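Local structure of cell surface protein (Putative S-layer protein) (Clostridioides difficile R20291, 5NJL) at residues A[27-32]-A[90-95]; A[37-42]-A[77-82]; A[120-125]-A[141-146]; A[134-139]-A[154-159]. The protein is a putative S-layer protein of the cell wall that shows cell adhesion in vitro and probably acts as an adhesin. One frame throughout, in Å; residues are numbered along the deposited sequence. Where two conformers were deposited one is given.

Contact 1: residues A[27-32]-A[90-95]; sequences QKYTGG and VVAEAT
Tyr29 and Thr30, in the loop that follows helix 14-25, pack against two successive short strands, 90-91 and 93-94, of which the first pairs with 83-84 and the second with 199-200. The tight part centres on the Tyr29 ring. The methyl of Ala92 lies over one face in a CH-pi contact, CB 3.8 Å from the ring centroid and 23° off its normal, while Val90 O sits at the ring edge, near its plane. Placing CG beside the backbone N (chi1 -64°) turns the ring along the 90-92 backbone, and the hydroxyl at its far end bonds to Gly81 O. Next to the ring, two bonds pair the main chain of Val90 with Thr30: Thr30 N reaches Val90 O at 2.8 Å, and Val90 N returns to Thr30 OG1 with an N-H...O angle of 162°. Gly31 N adds a weak, bent bond to the same Val90 O. The other end is looser and watery. Exposed Gly32 approaches Glu93 with no direct hydrogen bond between them; Glu93 OE1 is instead bonded to Ser33 OG. Here a single water bridges the segments, donating to Gly31 O at 2.7 Å and to Glu93 OE2 at 2.7 Å while accepting from Ala92 N at 3.0 Å.

Contact 2: residues A[37-42]-A[77-82]; sequences QPIYEI and ITDKGH. With SO4 (sulfate ion), chain C.
An antiparallel strand pair inside a mixed beta sheet, leading into an Asx turn, joins 40-42 to 77-79; the strand directions are 158° apart. Glu41 and Thr78 form the hydrogen-bonded pair, with Glu41 N to Thr78 O at 2.9 Å and Thr78 N to Glu41 O at 3.0 Å. On the other side of the non-hydrogen-bonded pair Tyr40-Asp79, Lys80 N donates to Ile39 O. Asp79 OD1 is gripped from opposite faces of the carboxylate: Gly81 N closes the Asx turn from above the plane, and His82 ND1 approaches on the syn side at 2.7 Å. That bond lies nearly in the imidazole plane, which should help to set the ring's rotation, with NE2 directed toward a sulfate, probably from the crystallisation liquor, and 2.7 Å from its O1. Ile39 CG2 packs 3.5 Å from His82 ND1 and also covers one face of the Tyr40 ring. On the face bearing Glu41, Lys80 bends at its third and fourth torsions to bring NZ to Glu41 OE1, a weak salt bridge of 3.3 Å, with a water also lying between the two groups. The opposite face carries Tyr40, Ile42 and Ile77, which pack on Leu24 and Val21 of helix 14-25, while strand 204-212 flanks 72-79.

Contact 3: residues A[120-125]-A[141-146]; sequences NGIYKV and ITLRDK. With SO4 (sulfate ion), chain M.
Ile122 to Val125 form a short, weakly bonded helical turn whose residues meet Leu143 and Lys146 at the end of strand 138-145. Just before the turn, Gly121 N donates to O1 of a sulfate, probably from the crystallisation liquor, in an almost straight bond (3.2 Å, 177°). Ile122 makes the apolar contact: CG2, anti to the backbone N, touches Leu143 CD1 at 3.9 Å, the two side chains meeting roughly perpendicularly. Tyr123 turns its side chain from the strand but offers its carbonyl, and so does Lys124. Both are met by Lys146, whose chain is extended beyond CG (chi2 179°) and runs beside the turn to bring NZ 3.0 Å from Tyr123 O, in the carbonyl plane, with a weak bond of 3.3 Å from NZ to Lys124 O. Val125 O then receives Lys146 N at 3.1 Å, the donor 37° above the carbonyl plane. A water donates both to this oxygen and to Asp145 OD1, which also accepts from Val187 N, while Asp145 OD2 is hydrogen-bonded to Thr151 OG1. Lys146 thus joins the strand end to three successive carbonyls. The turn leads directly into strand 126-133, neighbour of 138-145 in a three-stranded antiparallel sheet; Tyr123 packs on helix 101-115, and Leu143 on Val128.

Contact 4: residues A[134-139]-A[154-159]; sequences SAKDKL and TIEIGI
Leu139 and Ile157 are an antiparallel hydrogen-bonded pair, CA atoms 5.0 Å apart, joined by Leu139 N to Ile157 O at 2.7 Å and by Ile157 N to Leu139 O at 2.8 Å. Their side chains run alongside each other from the same face, with Leu139 CB 4.0 Å from Ile157 CB, and form the buried side of the contact. The other side is polar and more open. Glu156, extended with CG anti to the backbone N (chi1 172°), runs its carboxylate between two lysines. Lys136 comes across it nearly perpendicularly and makes a weak salt bridge, NZ to OE1 at 3.5 Å. Lys138 is bent at its second torsion (chi2 -62°), which lays CG and CD against the glutamate's CG and CD. Its ammonium stays 4.1 Å from Glu156 OE2, beyond a salt bridge, and one water accepts from NZ while donating to OE2. A second water also accepts from Lys138 NZ; it donates to Asp137 O and accepts from Ile159 N, so it ties Asp137 to Ile159 beyond the last well-formed pair. Asp137 and Lys138 together oppose Asp133 in a G1 beta bulge at the turn from strand 126-133, and Asp137 OD1 is bound by Tyr132 and Ser101 hydroxyls. The contact joins the start of strand 138-145 to the end of 152-158, one of the two outer strands of the three-stranded sheet. Helix 101-115 covers Leu139 through Leu104, Glu107 and Ala108, while loop residues Tyr98 and Ile164 pack on Ile157.

Overall arrangement
The four contacts form two groups. Contact 2 is nested inside the loop closed by contact 1, their centres 11 Å apart, and they touch directly: besides the bond of the tyrosine hydroxyl, Tyr29 N is 3.0 Å from Gln37 O. Contacts 3 and 4 alternate along the chain and share strand 138-145; their centres are 19 Å apart, with Ile141 O 2.8 Å from Ile155 N. Between the groups nothing touches: the nearest atoms of contacts 1 and 4 are about 10 Å apart, those of contacts 2 and 3 about 25 Å. The sulfates in contacts 2 and 3 therefore belong to separate regions of this elongated molecule.

Contact 1: residues A[27-32]-A[90-95]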
loop_
_atom_site.group_PDB
_atom_site.type_symbol
_atom_site.label_atom_id
_atom_site.label_comp_id
_atom_site.label_asym_id
_atom_site.label_seq_id
_atom_site.Cartn_x
_atom_site.Cartn_y
_atom_site.Cartn_z
ATOM N N GLN A 27 -11.067 9.321 -9.409
ATOM C CA GLN A 27 -11.179 9.685 -8.002
ATOM C C GLN A 27 -10.166 10.772 -7.691
ATOM O O GLN A 27 -8.984 10.611 -7.938
ATOM C CB GLN A 27 -10.983 8.481 -7.084
ATOM C CG GLN A 27 -12.098 7.472 -7.167
ATOM C CD GLN A 27 -11.909 6.350 -6.188
ATOM O OE1 GLN A 27 -11.447 6.565 -5.054
ATOM N NE2 GLN A 27 -12.262 5.136 -6.609
ATOM N N LYS A 28 -10.659 11.859 -7.115
ATOM C CA LYS A 28 -9.852 13.014 -6.755
ATOM C C LYS A 28 -9.984 13.314 -5.245
ATOM O O LYS A 28 -11.015 13.048 -4.625
ATOM C CB LYS A 28 -10.345 14.248 -7.530
ATOM C CG LYS A 28 -10.348 14.140 -9.062
ATOM C CD LYS A 28 -11.260 15.216 -9.651
ATOM C CE LYS A 28 -11.002 15.439 -11.130
ATOM N NZ LYS A 28 -11.299 14.210 -11.927
ATOM N N TYR A 29 -8.981 13.969 -4.699
ATOM C CA TYR A 29 -9.087 14.514 -3.354
ATOM C C TYR A 29 -10.213 15.572 -3.339
ATOM O O TYR A 29 -10.404 16.293 -4.327
ATOM C CB TYR A 29 -7.753 15.120 -2.925
ATOM C CG TYR A 29 -6.623 14.119 -2.810
ATOM C CD1 TYR A 29 -6.500 13.310 -1.671
ATOM C CD2 TYR A 29 -5.648 14.007 -3.813
ATOM C CE1 TYR A 29 -5.469 12.387 -1.557
ATOM C CE2 TYR A 29 -4.609 13.073 -3.715
ATOM C CZ TYR A 29 -4.518 12.263 -2.594
ATOM O OH TYR A 29 -3.493 11.362 -2.454
ATOM N N THR A 30 -10.983 15.612 -2.254
ATOM C CA THR A 30 -12.112 16.535 -2.131
ATOM C C THR A 30 -11.852 17.588 -1.065
ATOM O O THR A 30 -12.771 18.295 -0.679
ATOM C CB THR A 30 -13.426 15.794 -1.832
ATOM O OG1 THR A 30 -13.282 15.026 -0.624
ATOM C CG2 THR A 30 -13.811 14.881 -2.997
ATOM N N GLY A 31 -10.605 17.696 -0.602
ATOM C CA GLY A 31 -10.219 18.759 0.322
ATOM C C GLY A 31 -8.725 18.797 0.571
ATOM O O GLY A 31 -7.964 17.979 0.029
ATOM N N GLY A 32 -8.309 19.759 1.399
ATOM C CA GLY A 32 -6.923 19.992 1.702
ATOM C C GLY A 32 -6.092 20.475 0.527
ATOM O O GLY A 32 -6.637 20.898 -0.498
ATOM N N VAL A 90 -11.955 13.816 1.495
ATOM C CA VAL A 90 -10.836 12.937 1.210
ATOM C C VAL A 90 -9.600 13.795 0.943
ATOM O O VAL A 90 -9.549 14.547 -0.043
ATOM C CB VAL A 90 -11.166 11.991 0.040
ATOM C CG1 VAL A 90 -9.981 11.077 -0.266
ATOM C CG2 VAL A 90 -12.415 11.175 0.356
ATOM N N VAL A 91 -8.585 13.648 1.798
ATOM C CA VAL A 91 -7.405 14.497 1.766
ATOM C C VAL A 91 -6.103 13.700 1.673
ATOM O O VAL A 91 -6.076 12.501 1.951
ATOM C CB VAL A 91 -7.369 15.457 2.975
ATOM C CG1 VAL A 91 -8.654 16.280 3.014
ATOM C CG2 VAL A 91 -7.188 14.706 4.285
ATOM N N ALA A 92 -5.046 14.403 1.279
ATOM C CA ALA A 92 -3.737 13.819 0.978
ATOM C C ALA A 92 -2.763 13.840 2.148
ATOM O O ALA A 92 -1.714 13.182 2.118
ATOM C CB ALA A 92 -3.104 14.585 -0.182
ATOM N N GLU A 93 -3.102 14.617 3.163
ATOM C CA GLU A 93 -2.217 14.835 4.300
ATOM C C GLU A 93 -3.026 14.684 5.601
ATOM O O GLU A 93 -4.261 14.876 5.628
ATOM C CB GLU A 93 -1.485 16.185 4.176
ATOM C CG GLU A 93 -2.383 17.399 4.108
ATOM C CD GLU A 93 -3.063 17.585 2.742
ATOM O OE1 GLU A 93 -2.322 17.616 1.729
ATOM O OE2 GLU A 93 -4.316 17.675 2.700
ATOM N N ALA A 94 -2.327 14.254 6.645
ATOM C CA ALA A 94 -2.943 14.010 7.953
ATOM C C ALA A 94 -1.874 13.899 9.032
ATOM O O ALA A 94 -0.703 13.591 8.741
ATOM C CB ALA A 94 -3.752 12.736 7.936
ATOM N N THR A 95 -2.288 14.159 10.280
ATOM C CA THR A 95 -1.416 13.910 11.432
ATOM C C THR A 95 -1.151 12.423 11.530
ATOM O O THR A 95 -2.069 11.611 11.425
ATOM C CB THR A 95 -2.068 14.377 12.734
ATOM O OG1 THR A 95 -2.429 15.743 12.589
ATOM C CG2 THR A 95 -1.086 14.202 13.923
HETATM O O HOH W 1 -5.350 17.177 0.250
#

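Contact 2: residues A[37-42]-A[77-82]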
loop_
_atom_site.group_PDB
_atom_site.type_symbol
_atom_site.label_atom_id
_atom_site.label_comp_id
_atom_site.label_asym_id
_atom_site.label_seq_id
_atom_site.Cartn_x
_atom_site.Cartn_y
_atom_site.Cartn_z
ATOM N N GLN A 37 -6.971 16.883 -7.326
ATOM C CA GLN A 37 -5.907 16.096 -7.945
ATOM C C GLN A 37 -6.211 14.627 -7.786
ATOM O O GLN A 37 -6.942 14.230 -6.847
ATOM C CB GLN A 37 -4.569 16.408 -7.298
ATOM C CG GLN A 37 -4.109 17.835 -7.539
ATOM C CD GLN A 37 -3.750 18.076 -8.988
ATOM O OE1 GLN A 37 -4.350 18.908 -9.651
ATOM N NE2 GLN A 37 -2.765 17.334 -9.485
ATOM N N PRO A 38 -5.670 13.791 -8.689
ATOM C CA PRO A 38 -5.995 12.366 -8.581
ATOM C C PRO A 38 -5.377 11.660 -7.336
ATOM O O PRO A 38 -4.230 11.935 -6.960
ATOM C CB PRO A 38 -5.436 11.770 -9.890
ATOM C CG PRO A 38 -4.423 12.747 -10.383
ATOM C CD PRO A 38 -4.880 14.097 -9.900
ATOM N N ILE A 39 -6.157 10.773 -6.740
ATOM C CA ILE A 39 -5.727 9.974 -5.593
ATOM C C ILE A 39 -4.816 8.828 -6.037
ATOM O O ILE A 39 -3.916 8.470 -5.308
ATOM C CB ILE A 39 -6.941 9.436 -4.831
ATOM C CG1 ILE A 39 -7.708 10.595 -4.192
ATOM C CG2 ILE A 39 -6.552 8.426 -3.758
ATOM C CD1 ILE A 39 -9.129 10.242 -3.842
ATOM N N TYR A 40 -5.044 8.284 -7.235
ATOM C CA TYR A 40 -4.313 7.121 -7.741
ATOM C C TYR A 40 -3.310 7.453 -8.820
ATOM O O TYR A 40 -3.487 8.414 -9.618
ATOM C CB TYR A 40 -5.306 6.038 -8.197
ATOM C CG TYR A 40 -6.125 5.507 -7.055
ATOM C CD1 TYR A 40 -5.641 4.456 -6.246
ATOM C CD2 TYR A 40 -7.355 6.073 -6.721
ATOM C CE1 TYR A 40 -6.373 3.993 -5.165
ATOM C CE2 TYR A 40 -8.085 5.621 -5.642
ATOM C CZ TYR A 40 -7.587 4.572 -4.873
ATOM O OH TYR A 40 -8.308 4.125 -3.803
ATOM N N GLU A 41 -2.204 6.694 -8.796
ATOM C CA GLU A 41 -1.157 6.802 -9.772
ATOM C C GLU A 41 -1.117 5.466 -10.499
ATOM O O GLU A 41 -0.870 4.418 -9.881
ATOM C CB GLU A 41 0.211 7.090 -9.147
ATOM C CG GLU A 41 1.318 7.321 -10.164
ATOM C CD GLU A 41 2.630 7.741 -9.529
ATOM O OE1 GLU A 41 2.712 8.854 -9.001
ATOM O OE2 GLU A 41 3.590 6.965 -9.558
ATOM N N ILE A 42 -1.360 5.520 -11.807
ATOM C CA ILE A 42 -1.390 4.309 -12.632
ATOM C C ILE A 42 -0.191 4.362 -13.544
ATOM O O ILE A 42 0.078 5.396 -14.187
ATOM C CB ILE A 42 -2.671 4.221 -13.481
ATOM C CG1 ILE A 42 -3.911 4.446 -12.631
ATOM C CG2 ILE A 42 -2.739 2.882 -14.225
ATOM C CD1 ILE A 42 -4.102 3.478 -11.493
ATOM N N ILE A 77 -0.911 -0.111 -9.837
ATOM C CA ILE A 77 -1.888 0.776 -9.213
ATOM C C ILE A 77 -1.302 1.153 -7.847
ATOM O O ILE A 77 -1.073 0.270 -6.996
ATOM C CB ILE A 77 -3.227 0.064 -9.047
ATOM C CG1 ILE A 77 -3.743 -0.440 -10.417
ATOM C CG2 ILE A 77 -4.257 0.944 -8.330
ATOM C CD1 ILE A 77 -5.083 -1.136 -10.331
ATOM N N THR A 78 -1.037 2.442 -7.673
ATOM C CA THR A 78 -0.532 3.013 -6.429
ATOM C C THR A 78 -1.557 4.023 -5.864
ATOM O O THR A 78 -2.015 4.906 -6.576
ATOM C CB THR A 78 0.824 3.677 -6.669
ATOM O OG1 THR A 78 1.735 2.723 -7.227
ATOM C CG2 THR A 78 1.422 4.214 -5.369
ATOM N N ASP A 79 -1.943 3.836 -4.605
ATOM C CA ASP A 79 -2.650 4.842 -3.802
ATOM C C ASP A 79 -1.623 5.885 -3.388
ATOM O O ASP A 79 -0.635 5.566 -2.713
ATOM C CB ASP A 79 -3.316 4.113 -2.617
ATOM C CG ASP A 79 -4.053 5.018 -1.657
ATOM O OD1 ASP A 79 -4.127 6.258 -1.831
ATOM O OD2 ASP A 79 -4.608 4.458 -0.696
ATOM N N LYS A 80 -1.799 7.134 -3.814
ATOM C CA LYS A 80 -0.864 8.189 -3.450
ATOM C C LYS A 80 -0.994 8.647 -1.970
ATOM O O LYS A 80 -0.250 9.525 -1.542
ATOM C CB LYS A 80 -0.997 9.407 -4.361
ATOM C CG LYS A 80 -0.630 9.158 -5.824
ATOM C CD LYS A 80 -1.030 10.322 -6.737
ATOM C CE LYS A 80 -0.089 11.511 -6.718
ATOM N NZ LYS A 80 1.303 11.093 -6.982
ATOM N N GLY A 81 -1.941 8.068 -1.232
ATOM C CA GLY A 81 -2.109 8.325 0.196
ATOM C C GLY A 81 -3.298 9.227 0.397
ATOM O O GLY A 81 -3.268 10.385 -0.024
ATOM N N HIS A 82 -4.344 8.688 1.011
ATOM C CA HIS A 82 -5.538 9.457 1.303
ATOM C C HIS A 82 -6.208 9.023 2.593
ATOM O O HIS A 82 -5.986 7.915 3.089
ATOM C CB HIS A 82 -6.522 9.369 0.126
ATOM C CG HIS A 82 -7.120 8.018 -0.078
ATOM N ND1 HIS A 82 -6.414 6.954 -0.594
ATOM C CD2 HIS A 82 -8.372 7.562 0.157
ATOM C CE1 HIS A 82 -7.212 5.898 -0.659
ATOM N NE2 HIS A 82 -8.398 6.238 -0.205
HETATM S S SO4 C . -11.023 3.861 0.334
HETATM O O1 SO4 C . -10.941 5.250 -0.156
HETATM O O2 SO4 C . -11.641 2.999 -0.702
HETATM O O3 SO4 C . -11.857 3.825 1.561
HETATM O O4 SO4 C . -9.645 3.392 0.638
HETATM O O HOH W 2 1.423 2.804 -10.020
HETATM O O HOH W 3 1.020 10.566 -9.761
#

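Contact 3: residues A[120-125]-A[141-146]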
loop_
_atom_site.group_PDB
_atom_site.type_symbol
_atom_site.label_atom_id
_atom_site.label_comp_id
_atom_site.label_asym_id
_atom_site.label_seq_id
_atom_site.Cartn_x
_atom_site.Cartn_y
_atom_site.Cartn_z
ATOM N N ASN A 120 6.501 26.813 25.801
ATOM C CA ASN A 120 5.444 27.072 24.819
ATOM C C ASN A 120 4.158 26.306 25.099
ATOM O O ASN A 120 4.194 25.208 25.637
ATOM C CB ASN A 120 5.927 26.715 23.414
ATOM C CG ASN A 120 7.006 27.663 22.920
ATOM O OD1 ASN A 120 6.759 28.853 22.729
ATOM N ND2 ASN A 120 8.197 27.148 22.736
ATOM N N GLY A 121 3.041 26.883 24.661
ATOM C CA GLY A 121 1.729 26.267 24.757
ATOM C C GLY A 121 1.411 25.842 26.179
ATOM O O GLY A 121 1.636 26.602 27.131
ATOM N N ILE A 122 0.974 24.591 26.329
ATOM C CA ILE A 122 0.519 24.077 27.624
ATOM C C ILE A 122 1.669 24.036 28.635
ATOM O O ILE A 122 1.472 24.358 29.801
ATOM C CB ILE A 122 -0.184 22.709 27.465
ATOM C CG1 ILE A 122 -1.470 22.901 26.661
ATOM C CG2 ILE A 122 -0.503 22.092 28.833
ATOM C CD1 ILE A 122 -2.156 21.609 26.248
ATOM N N TYR A 123 2.879 23.719 28.174
ATOM C CA TYR A 123 4.031 23.643 29.057
ATOM C C TYR A 123 4.328 24.932 29.836
ATOM O O TYR A 123 4.861 24.861 30.945
ATOM C CB TYR A 123 5.293 23.275 28.294
ATOM C CG TYR A 123 5.300 21.918 27.638
ATOM C CD1 TYR A 123 5.525 20.763 28.386
ATOM C CD2 TYR A 123 5.181 21.800 26.253
ATOM C CE1 TYR A 123 5.577 19.522 27.776
ATOM C CE2 TYR A 123 5.236 20.558 25.622
ATOM C CZ TYR A 123 5.434 19.430 26.381
ATOM O OH TYR A 123 5.491 18.200 25.769
ATOM N N LYS A 124 3.984 26.075 29.250
ATOM C CA LYS A 124 4.175 27.378 29.892
ATOM C C LYS A 124 3.305 27.579 31.130
ATOM O O LYS A 124 3.734 28.211 32.080
ATOM C CB LYS A 124 3.871 28.503 28.895
ATOM C CG LYS A 124 4.294 29.888 29.360
ATOM C CD LYS A 124 4.076 30.907 28.253
ATOM C CE LYS A 124 4.447 32.316 28.714
ATOM N NZ LYS A 124 5.890 32.461 29.072
ATOM N N VAL A 125 2.080 27.065 31.094
ATOM C CA VAL A 125 1.080 27.353 32.111
ATOM C C VAL A 125 0.700 26.154 32.980
ATOM O O VAL A 125 -0.131 26.303 33.878
ATOM C CB VAL A 125 -0.187 27.944 31.452
ATOM C CG1 VAL A 125 0.175 29.273 30.790
ATOM C CG2 VAL A 125 -0.839 26.959 30.460
ATOM N N ILE A 141 -1.598 11.500 29.906
ATOM C CA ILE A 141 -1.059 12.825 30.111
ATOM C C ILE A 141 -1.826 13.512 31.231
ATOM O O ILE A 141 -3.063 13.621 31.180
ATOM C CB ILE A 141 -1.118 13.599 28.812
ATOM C CG1 ILE A 141 -0.208 12.898 27.772
ATOM C CG2 ILE A 141 -0.648 15.036 29.002
ATOM C CD1 ILE A 141 -0.492 13.349 26.373
ATOM N N THR A 142 -1.103 13.992 32.247
ATOM C CA THR A 142 -1.748 14.618 33.408
ATOM C C THR A 142 -1.167 16.016 33.565
ATOM O O THR A 142 0.053 16.189 33.665
ATOM C CB THR A 142 -1.571 13.755 34.651
ATOM O OG1 THR A 142 -2.410 12.603 34.531
ATOM C CG2 THR A 142 -1.922 14.491 35.923
ATOM N N LEU A 143 -2.066 16.996 33.617
ATOM C CA LEU A 143 -1.737 18.410 33.637
ATOM C C LEU A 143 -2.279 19.022 34.909
ATOM O O LEU A 143 -3.355 18.629 35.392
ATOM C CB LEU A 143 -2.385 19.121 32.450
ATOM C CG LEU A 143 -2.163 18.534 31.060
ATOM C CD1 LEU A 143 -2.991 19.266 30.019
ATOM C CD2 LEU A 143 -0.700 18.580 30.688
ATOM N N ARG A 144 -1.550 19.998 35.435
ATOM C CA ARG A 144 -2.037 20.818 36.528
ATOM C C ARG A 144 -1.616 22.251 36.297
ATOM O O ARG A 144 -0.473 22.487 35.913
ATOM C CB ARG A 144 -1.404 20.247 37.782
ATOM C CG ARG A 144 -1.775 20.829 39.095
ATOM C CD ARG A 144 -1.177 19.935 40.194
ATOM N NE ARG A 144 0.280 20.085 40.255
ATOM C CZ ARG A 144 1.049 19.700 41.262
ATOM N NH1 ARG A 144 0.546 19.057 42.323
ATOM N NH2 ARG A 144 2.356 19.949 41.185
ATOM N N ASP A 145 -2.510 23.206 36.544
ATOM C CA ASP A 145 -2.180 24.622 36.403
ATOM C C ASP A 145 -1.023 24.953 37.392
ATOM O O ASP A 145 -0.981 24.422 38.493
ATOM C CB ASP A 145 -3.364 25.544 36.734
ATOM C CG ASP A 145 -4.629 25.252 35.920
ATOM O OD1 ASP A 145 -4.570 25.355 34.677
ATOM O OD2 ASP A 145 -5.702 25.004 36.548
ATOM N N LYS A 146 -0.063 25.759 36.949
ATOM C CA LYS A 146 1.059 26.180 37.812
ATOM C C LYS A 146 0.645 27.189 38.881
ATOM O O LYS A 146 1.181 27.149 39.980
ATOM C CB LYS A 146 2.175 26.792 36.970
ATOM C CG LYS A 146 2.826 25.781 36.041
ATOM C CD LYS A 146 3.911 26.423 35.194
ATOM C CE LYS A 146 4.890 25.365 34.669
ATOM N NZ LYS A 146 5.690 25.953 33.574
HETATM S S SO4 M . 2.412 30.207 24.330
HETATM O O1 SO4 M . 3.367 29.739 23.293
HETATM O O2 SO4 M . 2.487 31.681 24.444
HETATM O O3 SO4 M . 1.029 29.804 23.972
HETATM O O4 SO4 M . 2.756 29.622 25.647
HETATM O O HOH W 4 -2.893 26.897 33.252
#

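Contact 4: residues A[134-139]-A[154-159]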
loop_
_atom_site.group_PDB
_atom_site.type_symbol
_atom_site.label_atom_id
_atom_site.label_comp_id
_atom_site.label_asym_id
_atom_site.label_seq_id
_atom_site.Cartn_x
_atom_site.Cartn_y
_atom_site.Cartn_z
ATOM N N SER A 134 2.133 0.268 30.498
ATOM C CA SER A 134 2.429 -0.989 29.788
ATOM C C SER A 134 1.280 -1.967 29.793
ATOM O O SER A 134 1.095 -2.705 28.840
ATOM C CB SER A 134 3.622 -1.705 30.431
ATOM O OG SER A 134 4.783 -0.908 30.396
ATOM N N ALA A 135 0.527 -1.983 30.881
ATOM C CA ALA A 135 -0.552 -2.945 31.049
ATOM C C ALA A 135 -1.766 -2.609 30.193
ATOM O O ALA A 135 -2.288 -3.484 29.503
ATOM C CB ALA A 135 -0.959 -3.029 32.505
ATOM N N LYS A 136 -2.236 -1.362 30.290
ATOM C CA LYS A 136 -3.421 -0.884 29.542
ATOM C C LYS A 136 -3.105 -0.511 28.096
ATOM O O LYS A 136 -4.018 -0.334 27.299
ATOM C CB LYS A 136 -4.011 0.365 30.190
ATOM C CG LYS A 136 -4.580 0.178 31.579
ATOM C CD LYS A 136 -4.974 1.516 32.198
ATOM C CE LYS A 136 -6.057 2.243 31.403
ATOM N NZ LYS A 136 -6.592 3.430 32.130
ATOM N N ASP A 137 -1.819 -0.328 27.796
ATOM C CA ASP A 137 -1.358 0.110 26.501
ATOM C C ASP A 137 -1.890 1.516 26.123
ATOM O O ASP A 137 -2.417 1.730 25.027
ATOM C CB ASP A 137 -1.759 -0.937 25.459
ATOM C CG ASP A 137 -0.831 -0.994 24.319
ATOM O OD1 ASP A 137 0.291 -0.452 24.392
ATOM O OD2 ASP A 137 -1.241 -1.612 23.327
ATOM N N LYS A 138 -1.708 2.462 27.044
ATOM C CA LYS A 138 -2.150 3.845 26.870
ATOM C C LYS A 138 -1.077 4.852 27.280
ATOM O O LYS A 138 -0.295 4.592 28.202
ATOM C CB LYS A 138 -3.399 4.096 27.725
ATOM C CG LYS A 138 -4.603 3.226 27.375
ATOM C CD LYS A 138 -5.107 3.446 25.959
ATOM C CE LYS A 138 -6.272 2.502 25.643
ATOM N NZ LYS A 138 -6.694 2.575 24.213
ATOM N N LEU A 139 -1.058 5.991 26.600
ATOM C CA LEU A 139 -0.277 7.160 27.030
ATOM C C LEU A 139 -1.244 8.013 27.867
ATOM O O LEU A 139 -2.332 8.345 27.396
ATOM C CB LEU A 139 0.203 7.930 25.818
ATOM C CG LEU A 139 0.782 9.318 25.974
ATOM C CD1 LEU A 139 2.059 9.261 26.782
ATOM C CD2 LEU A 139 1.036 9.963 24.641
ATOM N N THR A 154 -6.613 14.924 33.121
ATOM C CA THR A 154 -5.941 13.741 32.640
ATOM C C THR A 154 -6.544 13.366 31.292
ATOM O O THR A 154 -7.776 13.283 31.160
ATOM C CB THR A 154 -6.054 12.576 33.649
ATOM O OG1 THR A 154 -5.276 12.899 34.799
ATOM C CG2 THR A 154 -5.479 11.285 33.060
ATOM N N ILE A 155 -5.681 13.094 30.317
ATOM C CA ILE A 155 -6.086 12.735 28.953
ATOM C C ILE A 155 -5.438 11.395 28.632
ATOM O O ILE A 155 -4.227 11.230 28.867
ATOM C CB ILE A 155 -5.567 13.781 27.933
ATOM C CG1 ILE A 155 -6.119 15.187 28.224
ATOM C CG2 ILE A 155 -5.867 13.384 26.493
ATOM C CD1 ILE A 155 -7.590 15.340 27.961
ATOM N N GLU A 156 -6.233 10.468 28.079
ATOM C CA GLU A 156 -5.753 9.136 27.677
ATOM C C GLU A 156 -5.637 9.066 26.148
ATOM O O GLU A 156 -6.578 9.429 25.422
ATOM C CB GLU A 156 -6.669 8.025 28.215
ATOM C CG GLU A 156 -6.368 6.621 27.684
ATOM C CD GLU A 156 -7.369 5.575 28.167
ATOM O OE1 GLU A 156 -7.465 5.399 29.401
ATOM O OE2 GLU A 156 -8.050 4.945 27.311
ATOM N N ILE A 157 -4.480 8.604 25.677
ATOM C CA ILE A 157 -4.140 8.523 24.252
ATOM C C ILE A 157 -3.791 7.055 23.985
ATOM O O ILE A 157 -3.038 6.435 24.753
ATOM C CB ILE A 157 -2.946 9.442 23.904
ATOM C CG1 ILE A 157 -3.206 10.916 24.279
ATOM C CG2 ILE A 157 -2.573 9.346 22.430
ATOM C CD1 ILE A 157 -4.275 11.605 23.474
ATOM N N GLY A 158 -4.349 6.494 22.914
ATOM C CA GLY A 158 -4.128 5.089 22.575
ATOM C C GLY A 158 -3.578 4.843 21.180
ATOM O O GLY A 158 -3.402 5.757 20.378
ATOM N N ILE A 159 -3.344 3.571 20.896
ATOM C CA ILE A 159 -2.912 3.147 19.578
ATOM C C ILE A 159 -4.026 3.536 18.621
ATOM O O ILE A 159 -5.213 3.351 18.914
ATOM C CB ILE A 159 -2.628 1.627 19.520
ATOM C CG1 ILE A 159 -1.411 1.284 20.400
ATOM C CG2 ILE A 159 -2.333 1.193 18.077
ATOM C CD1 ILE A 159 -1.211 -0.189 20.664
HETATM O O HOH W 5 -4.209 1.790 22.966
HETATM O O HOH W 6 -7.680 5.249 24.688
#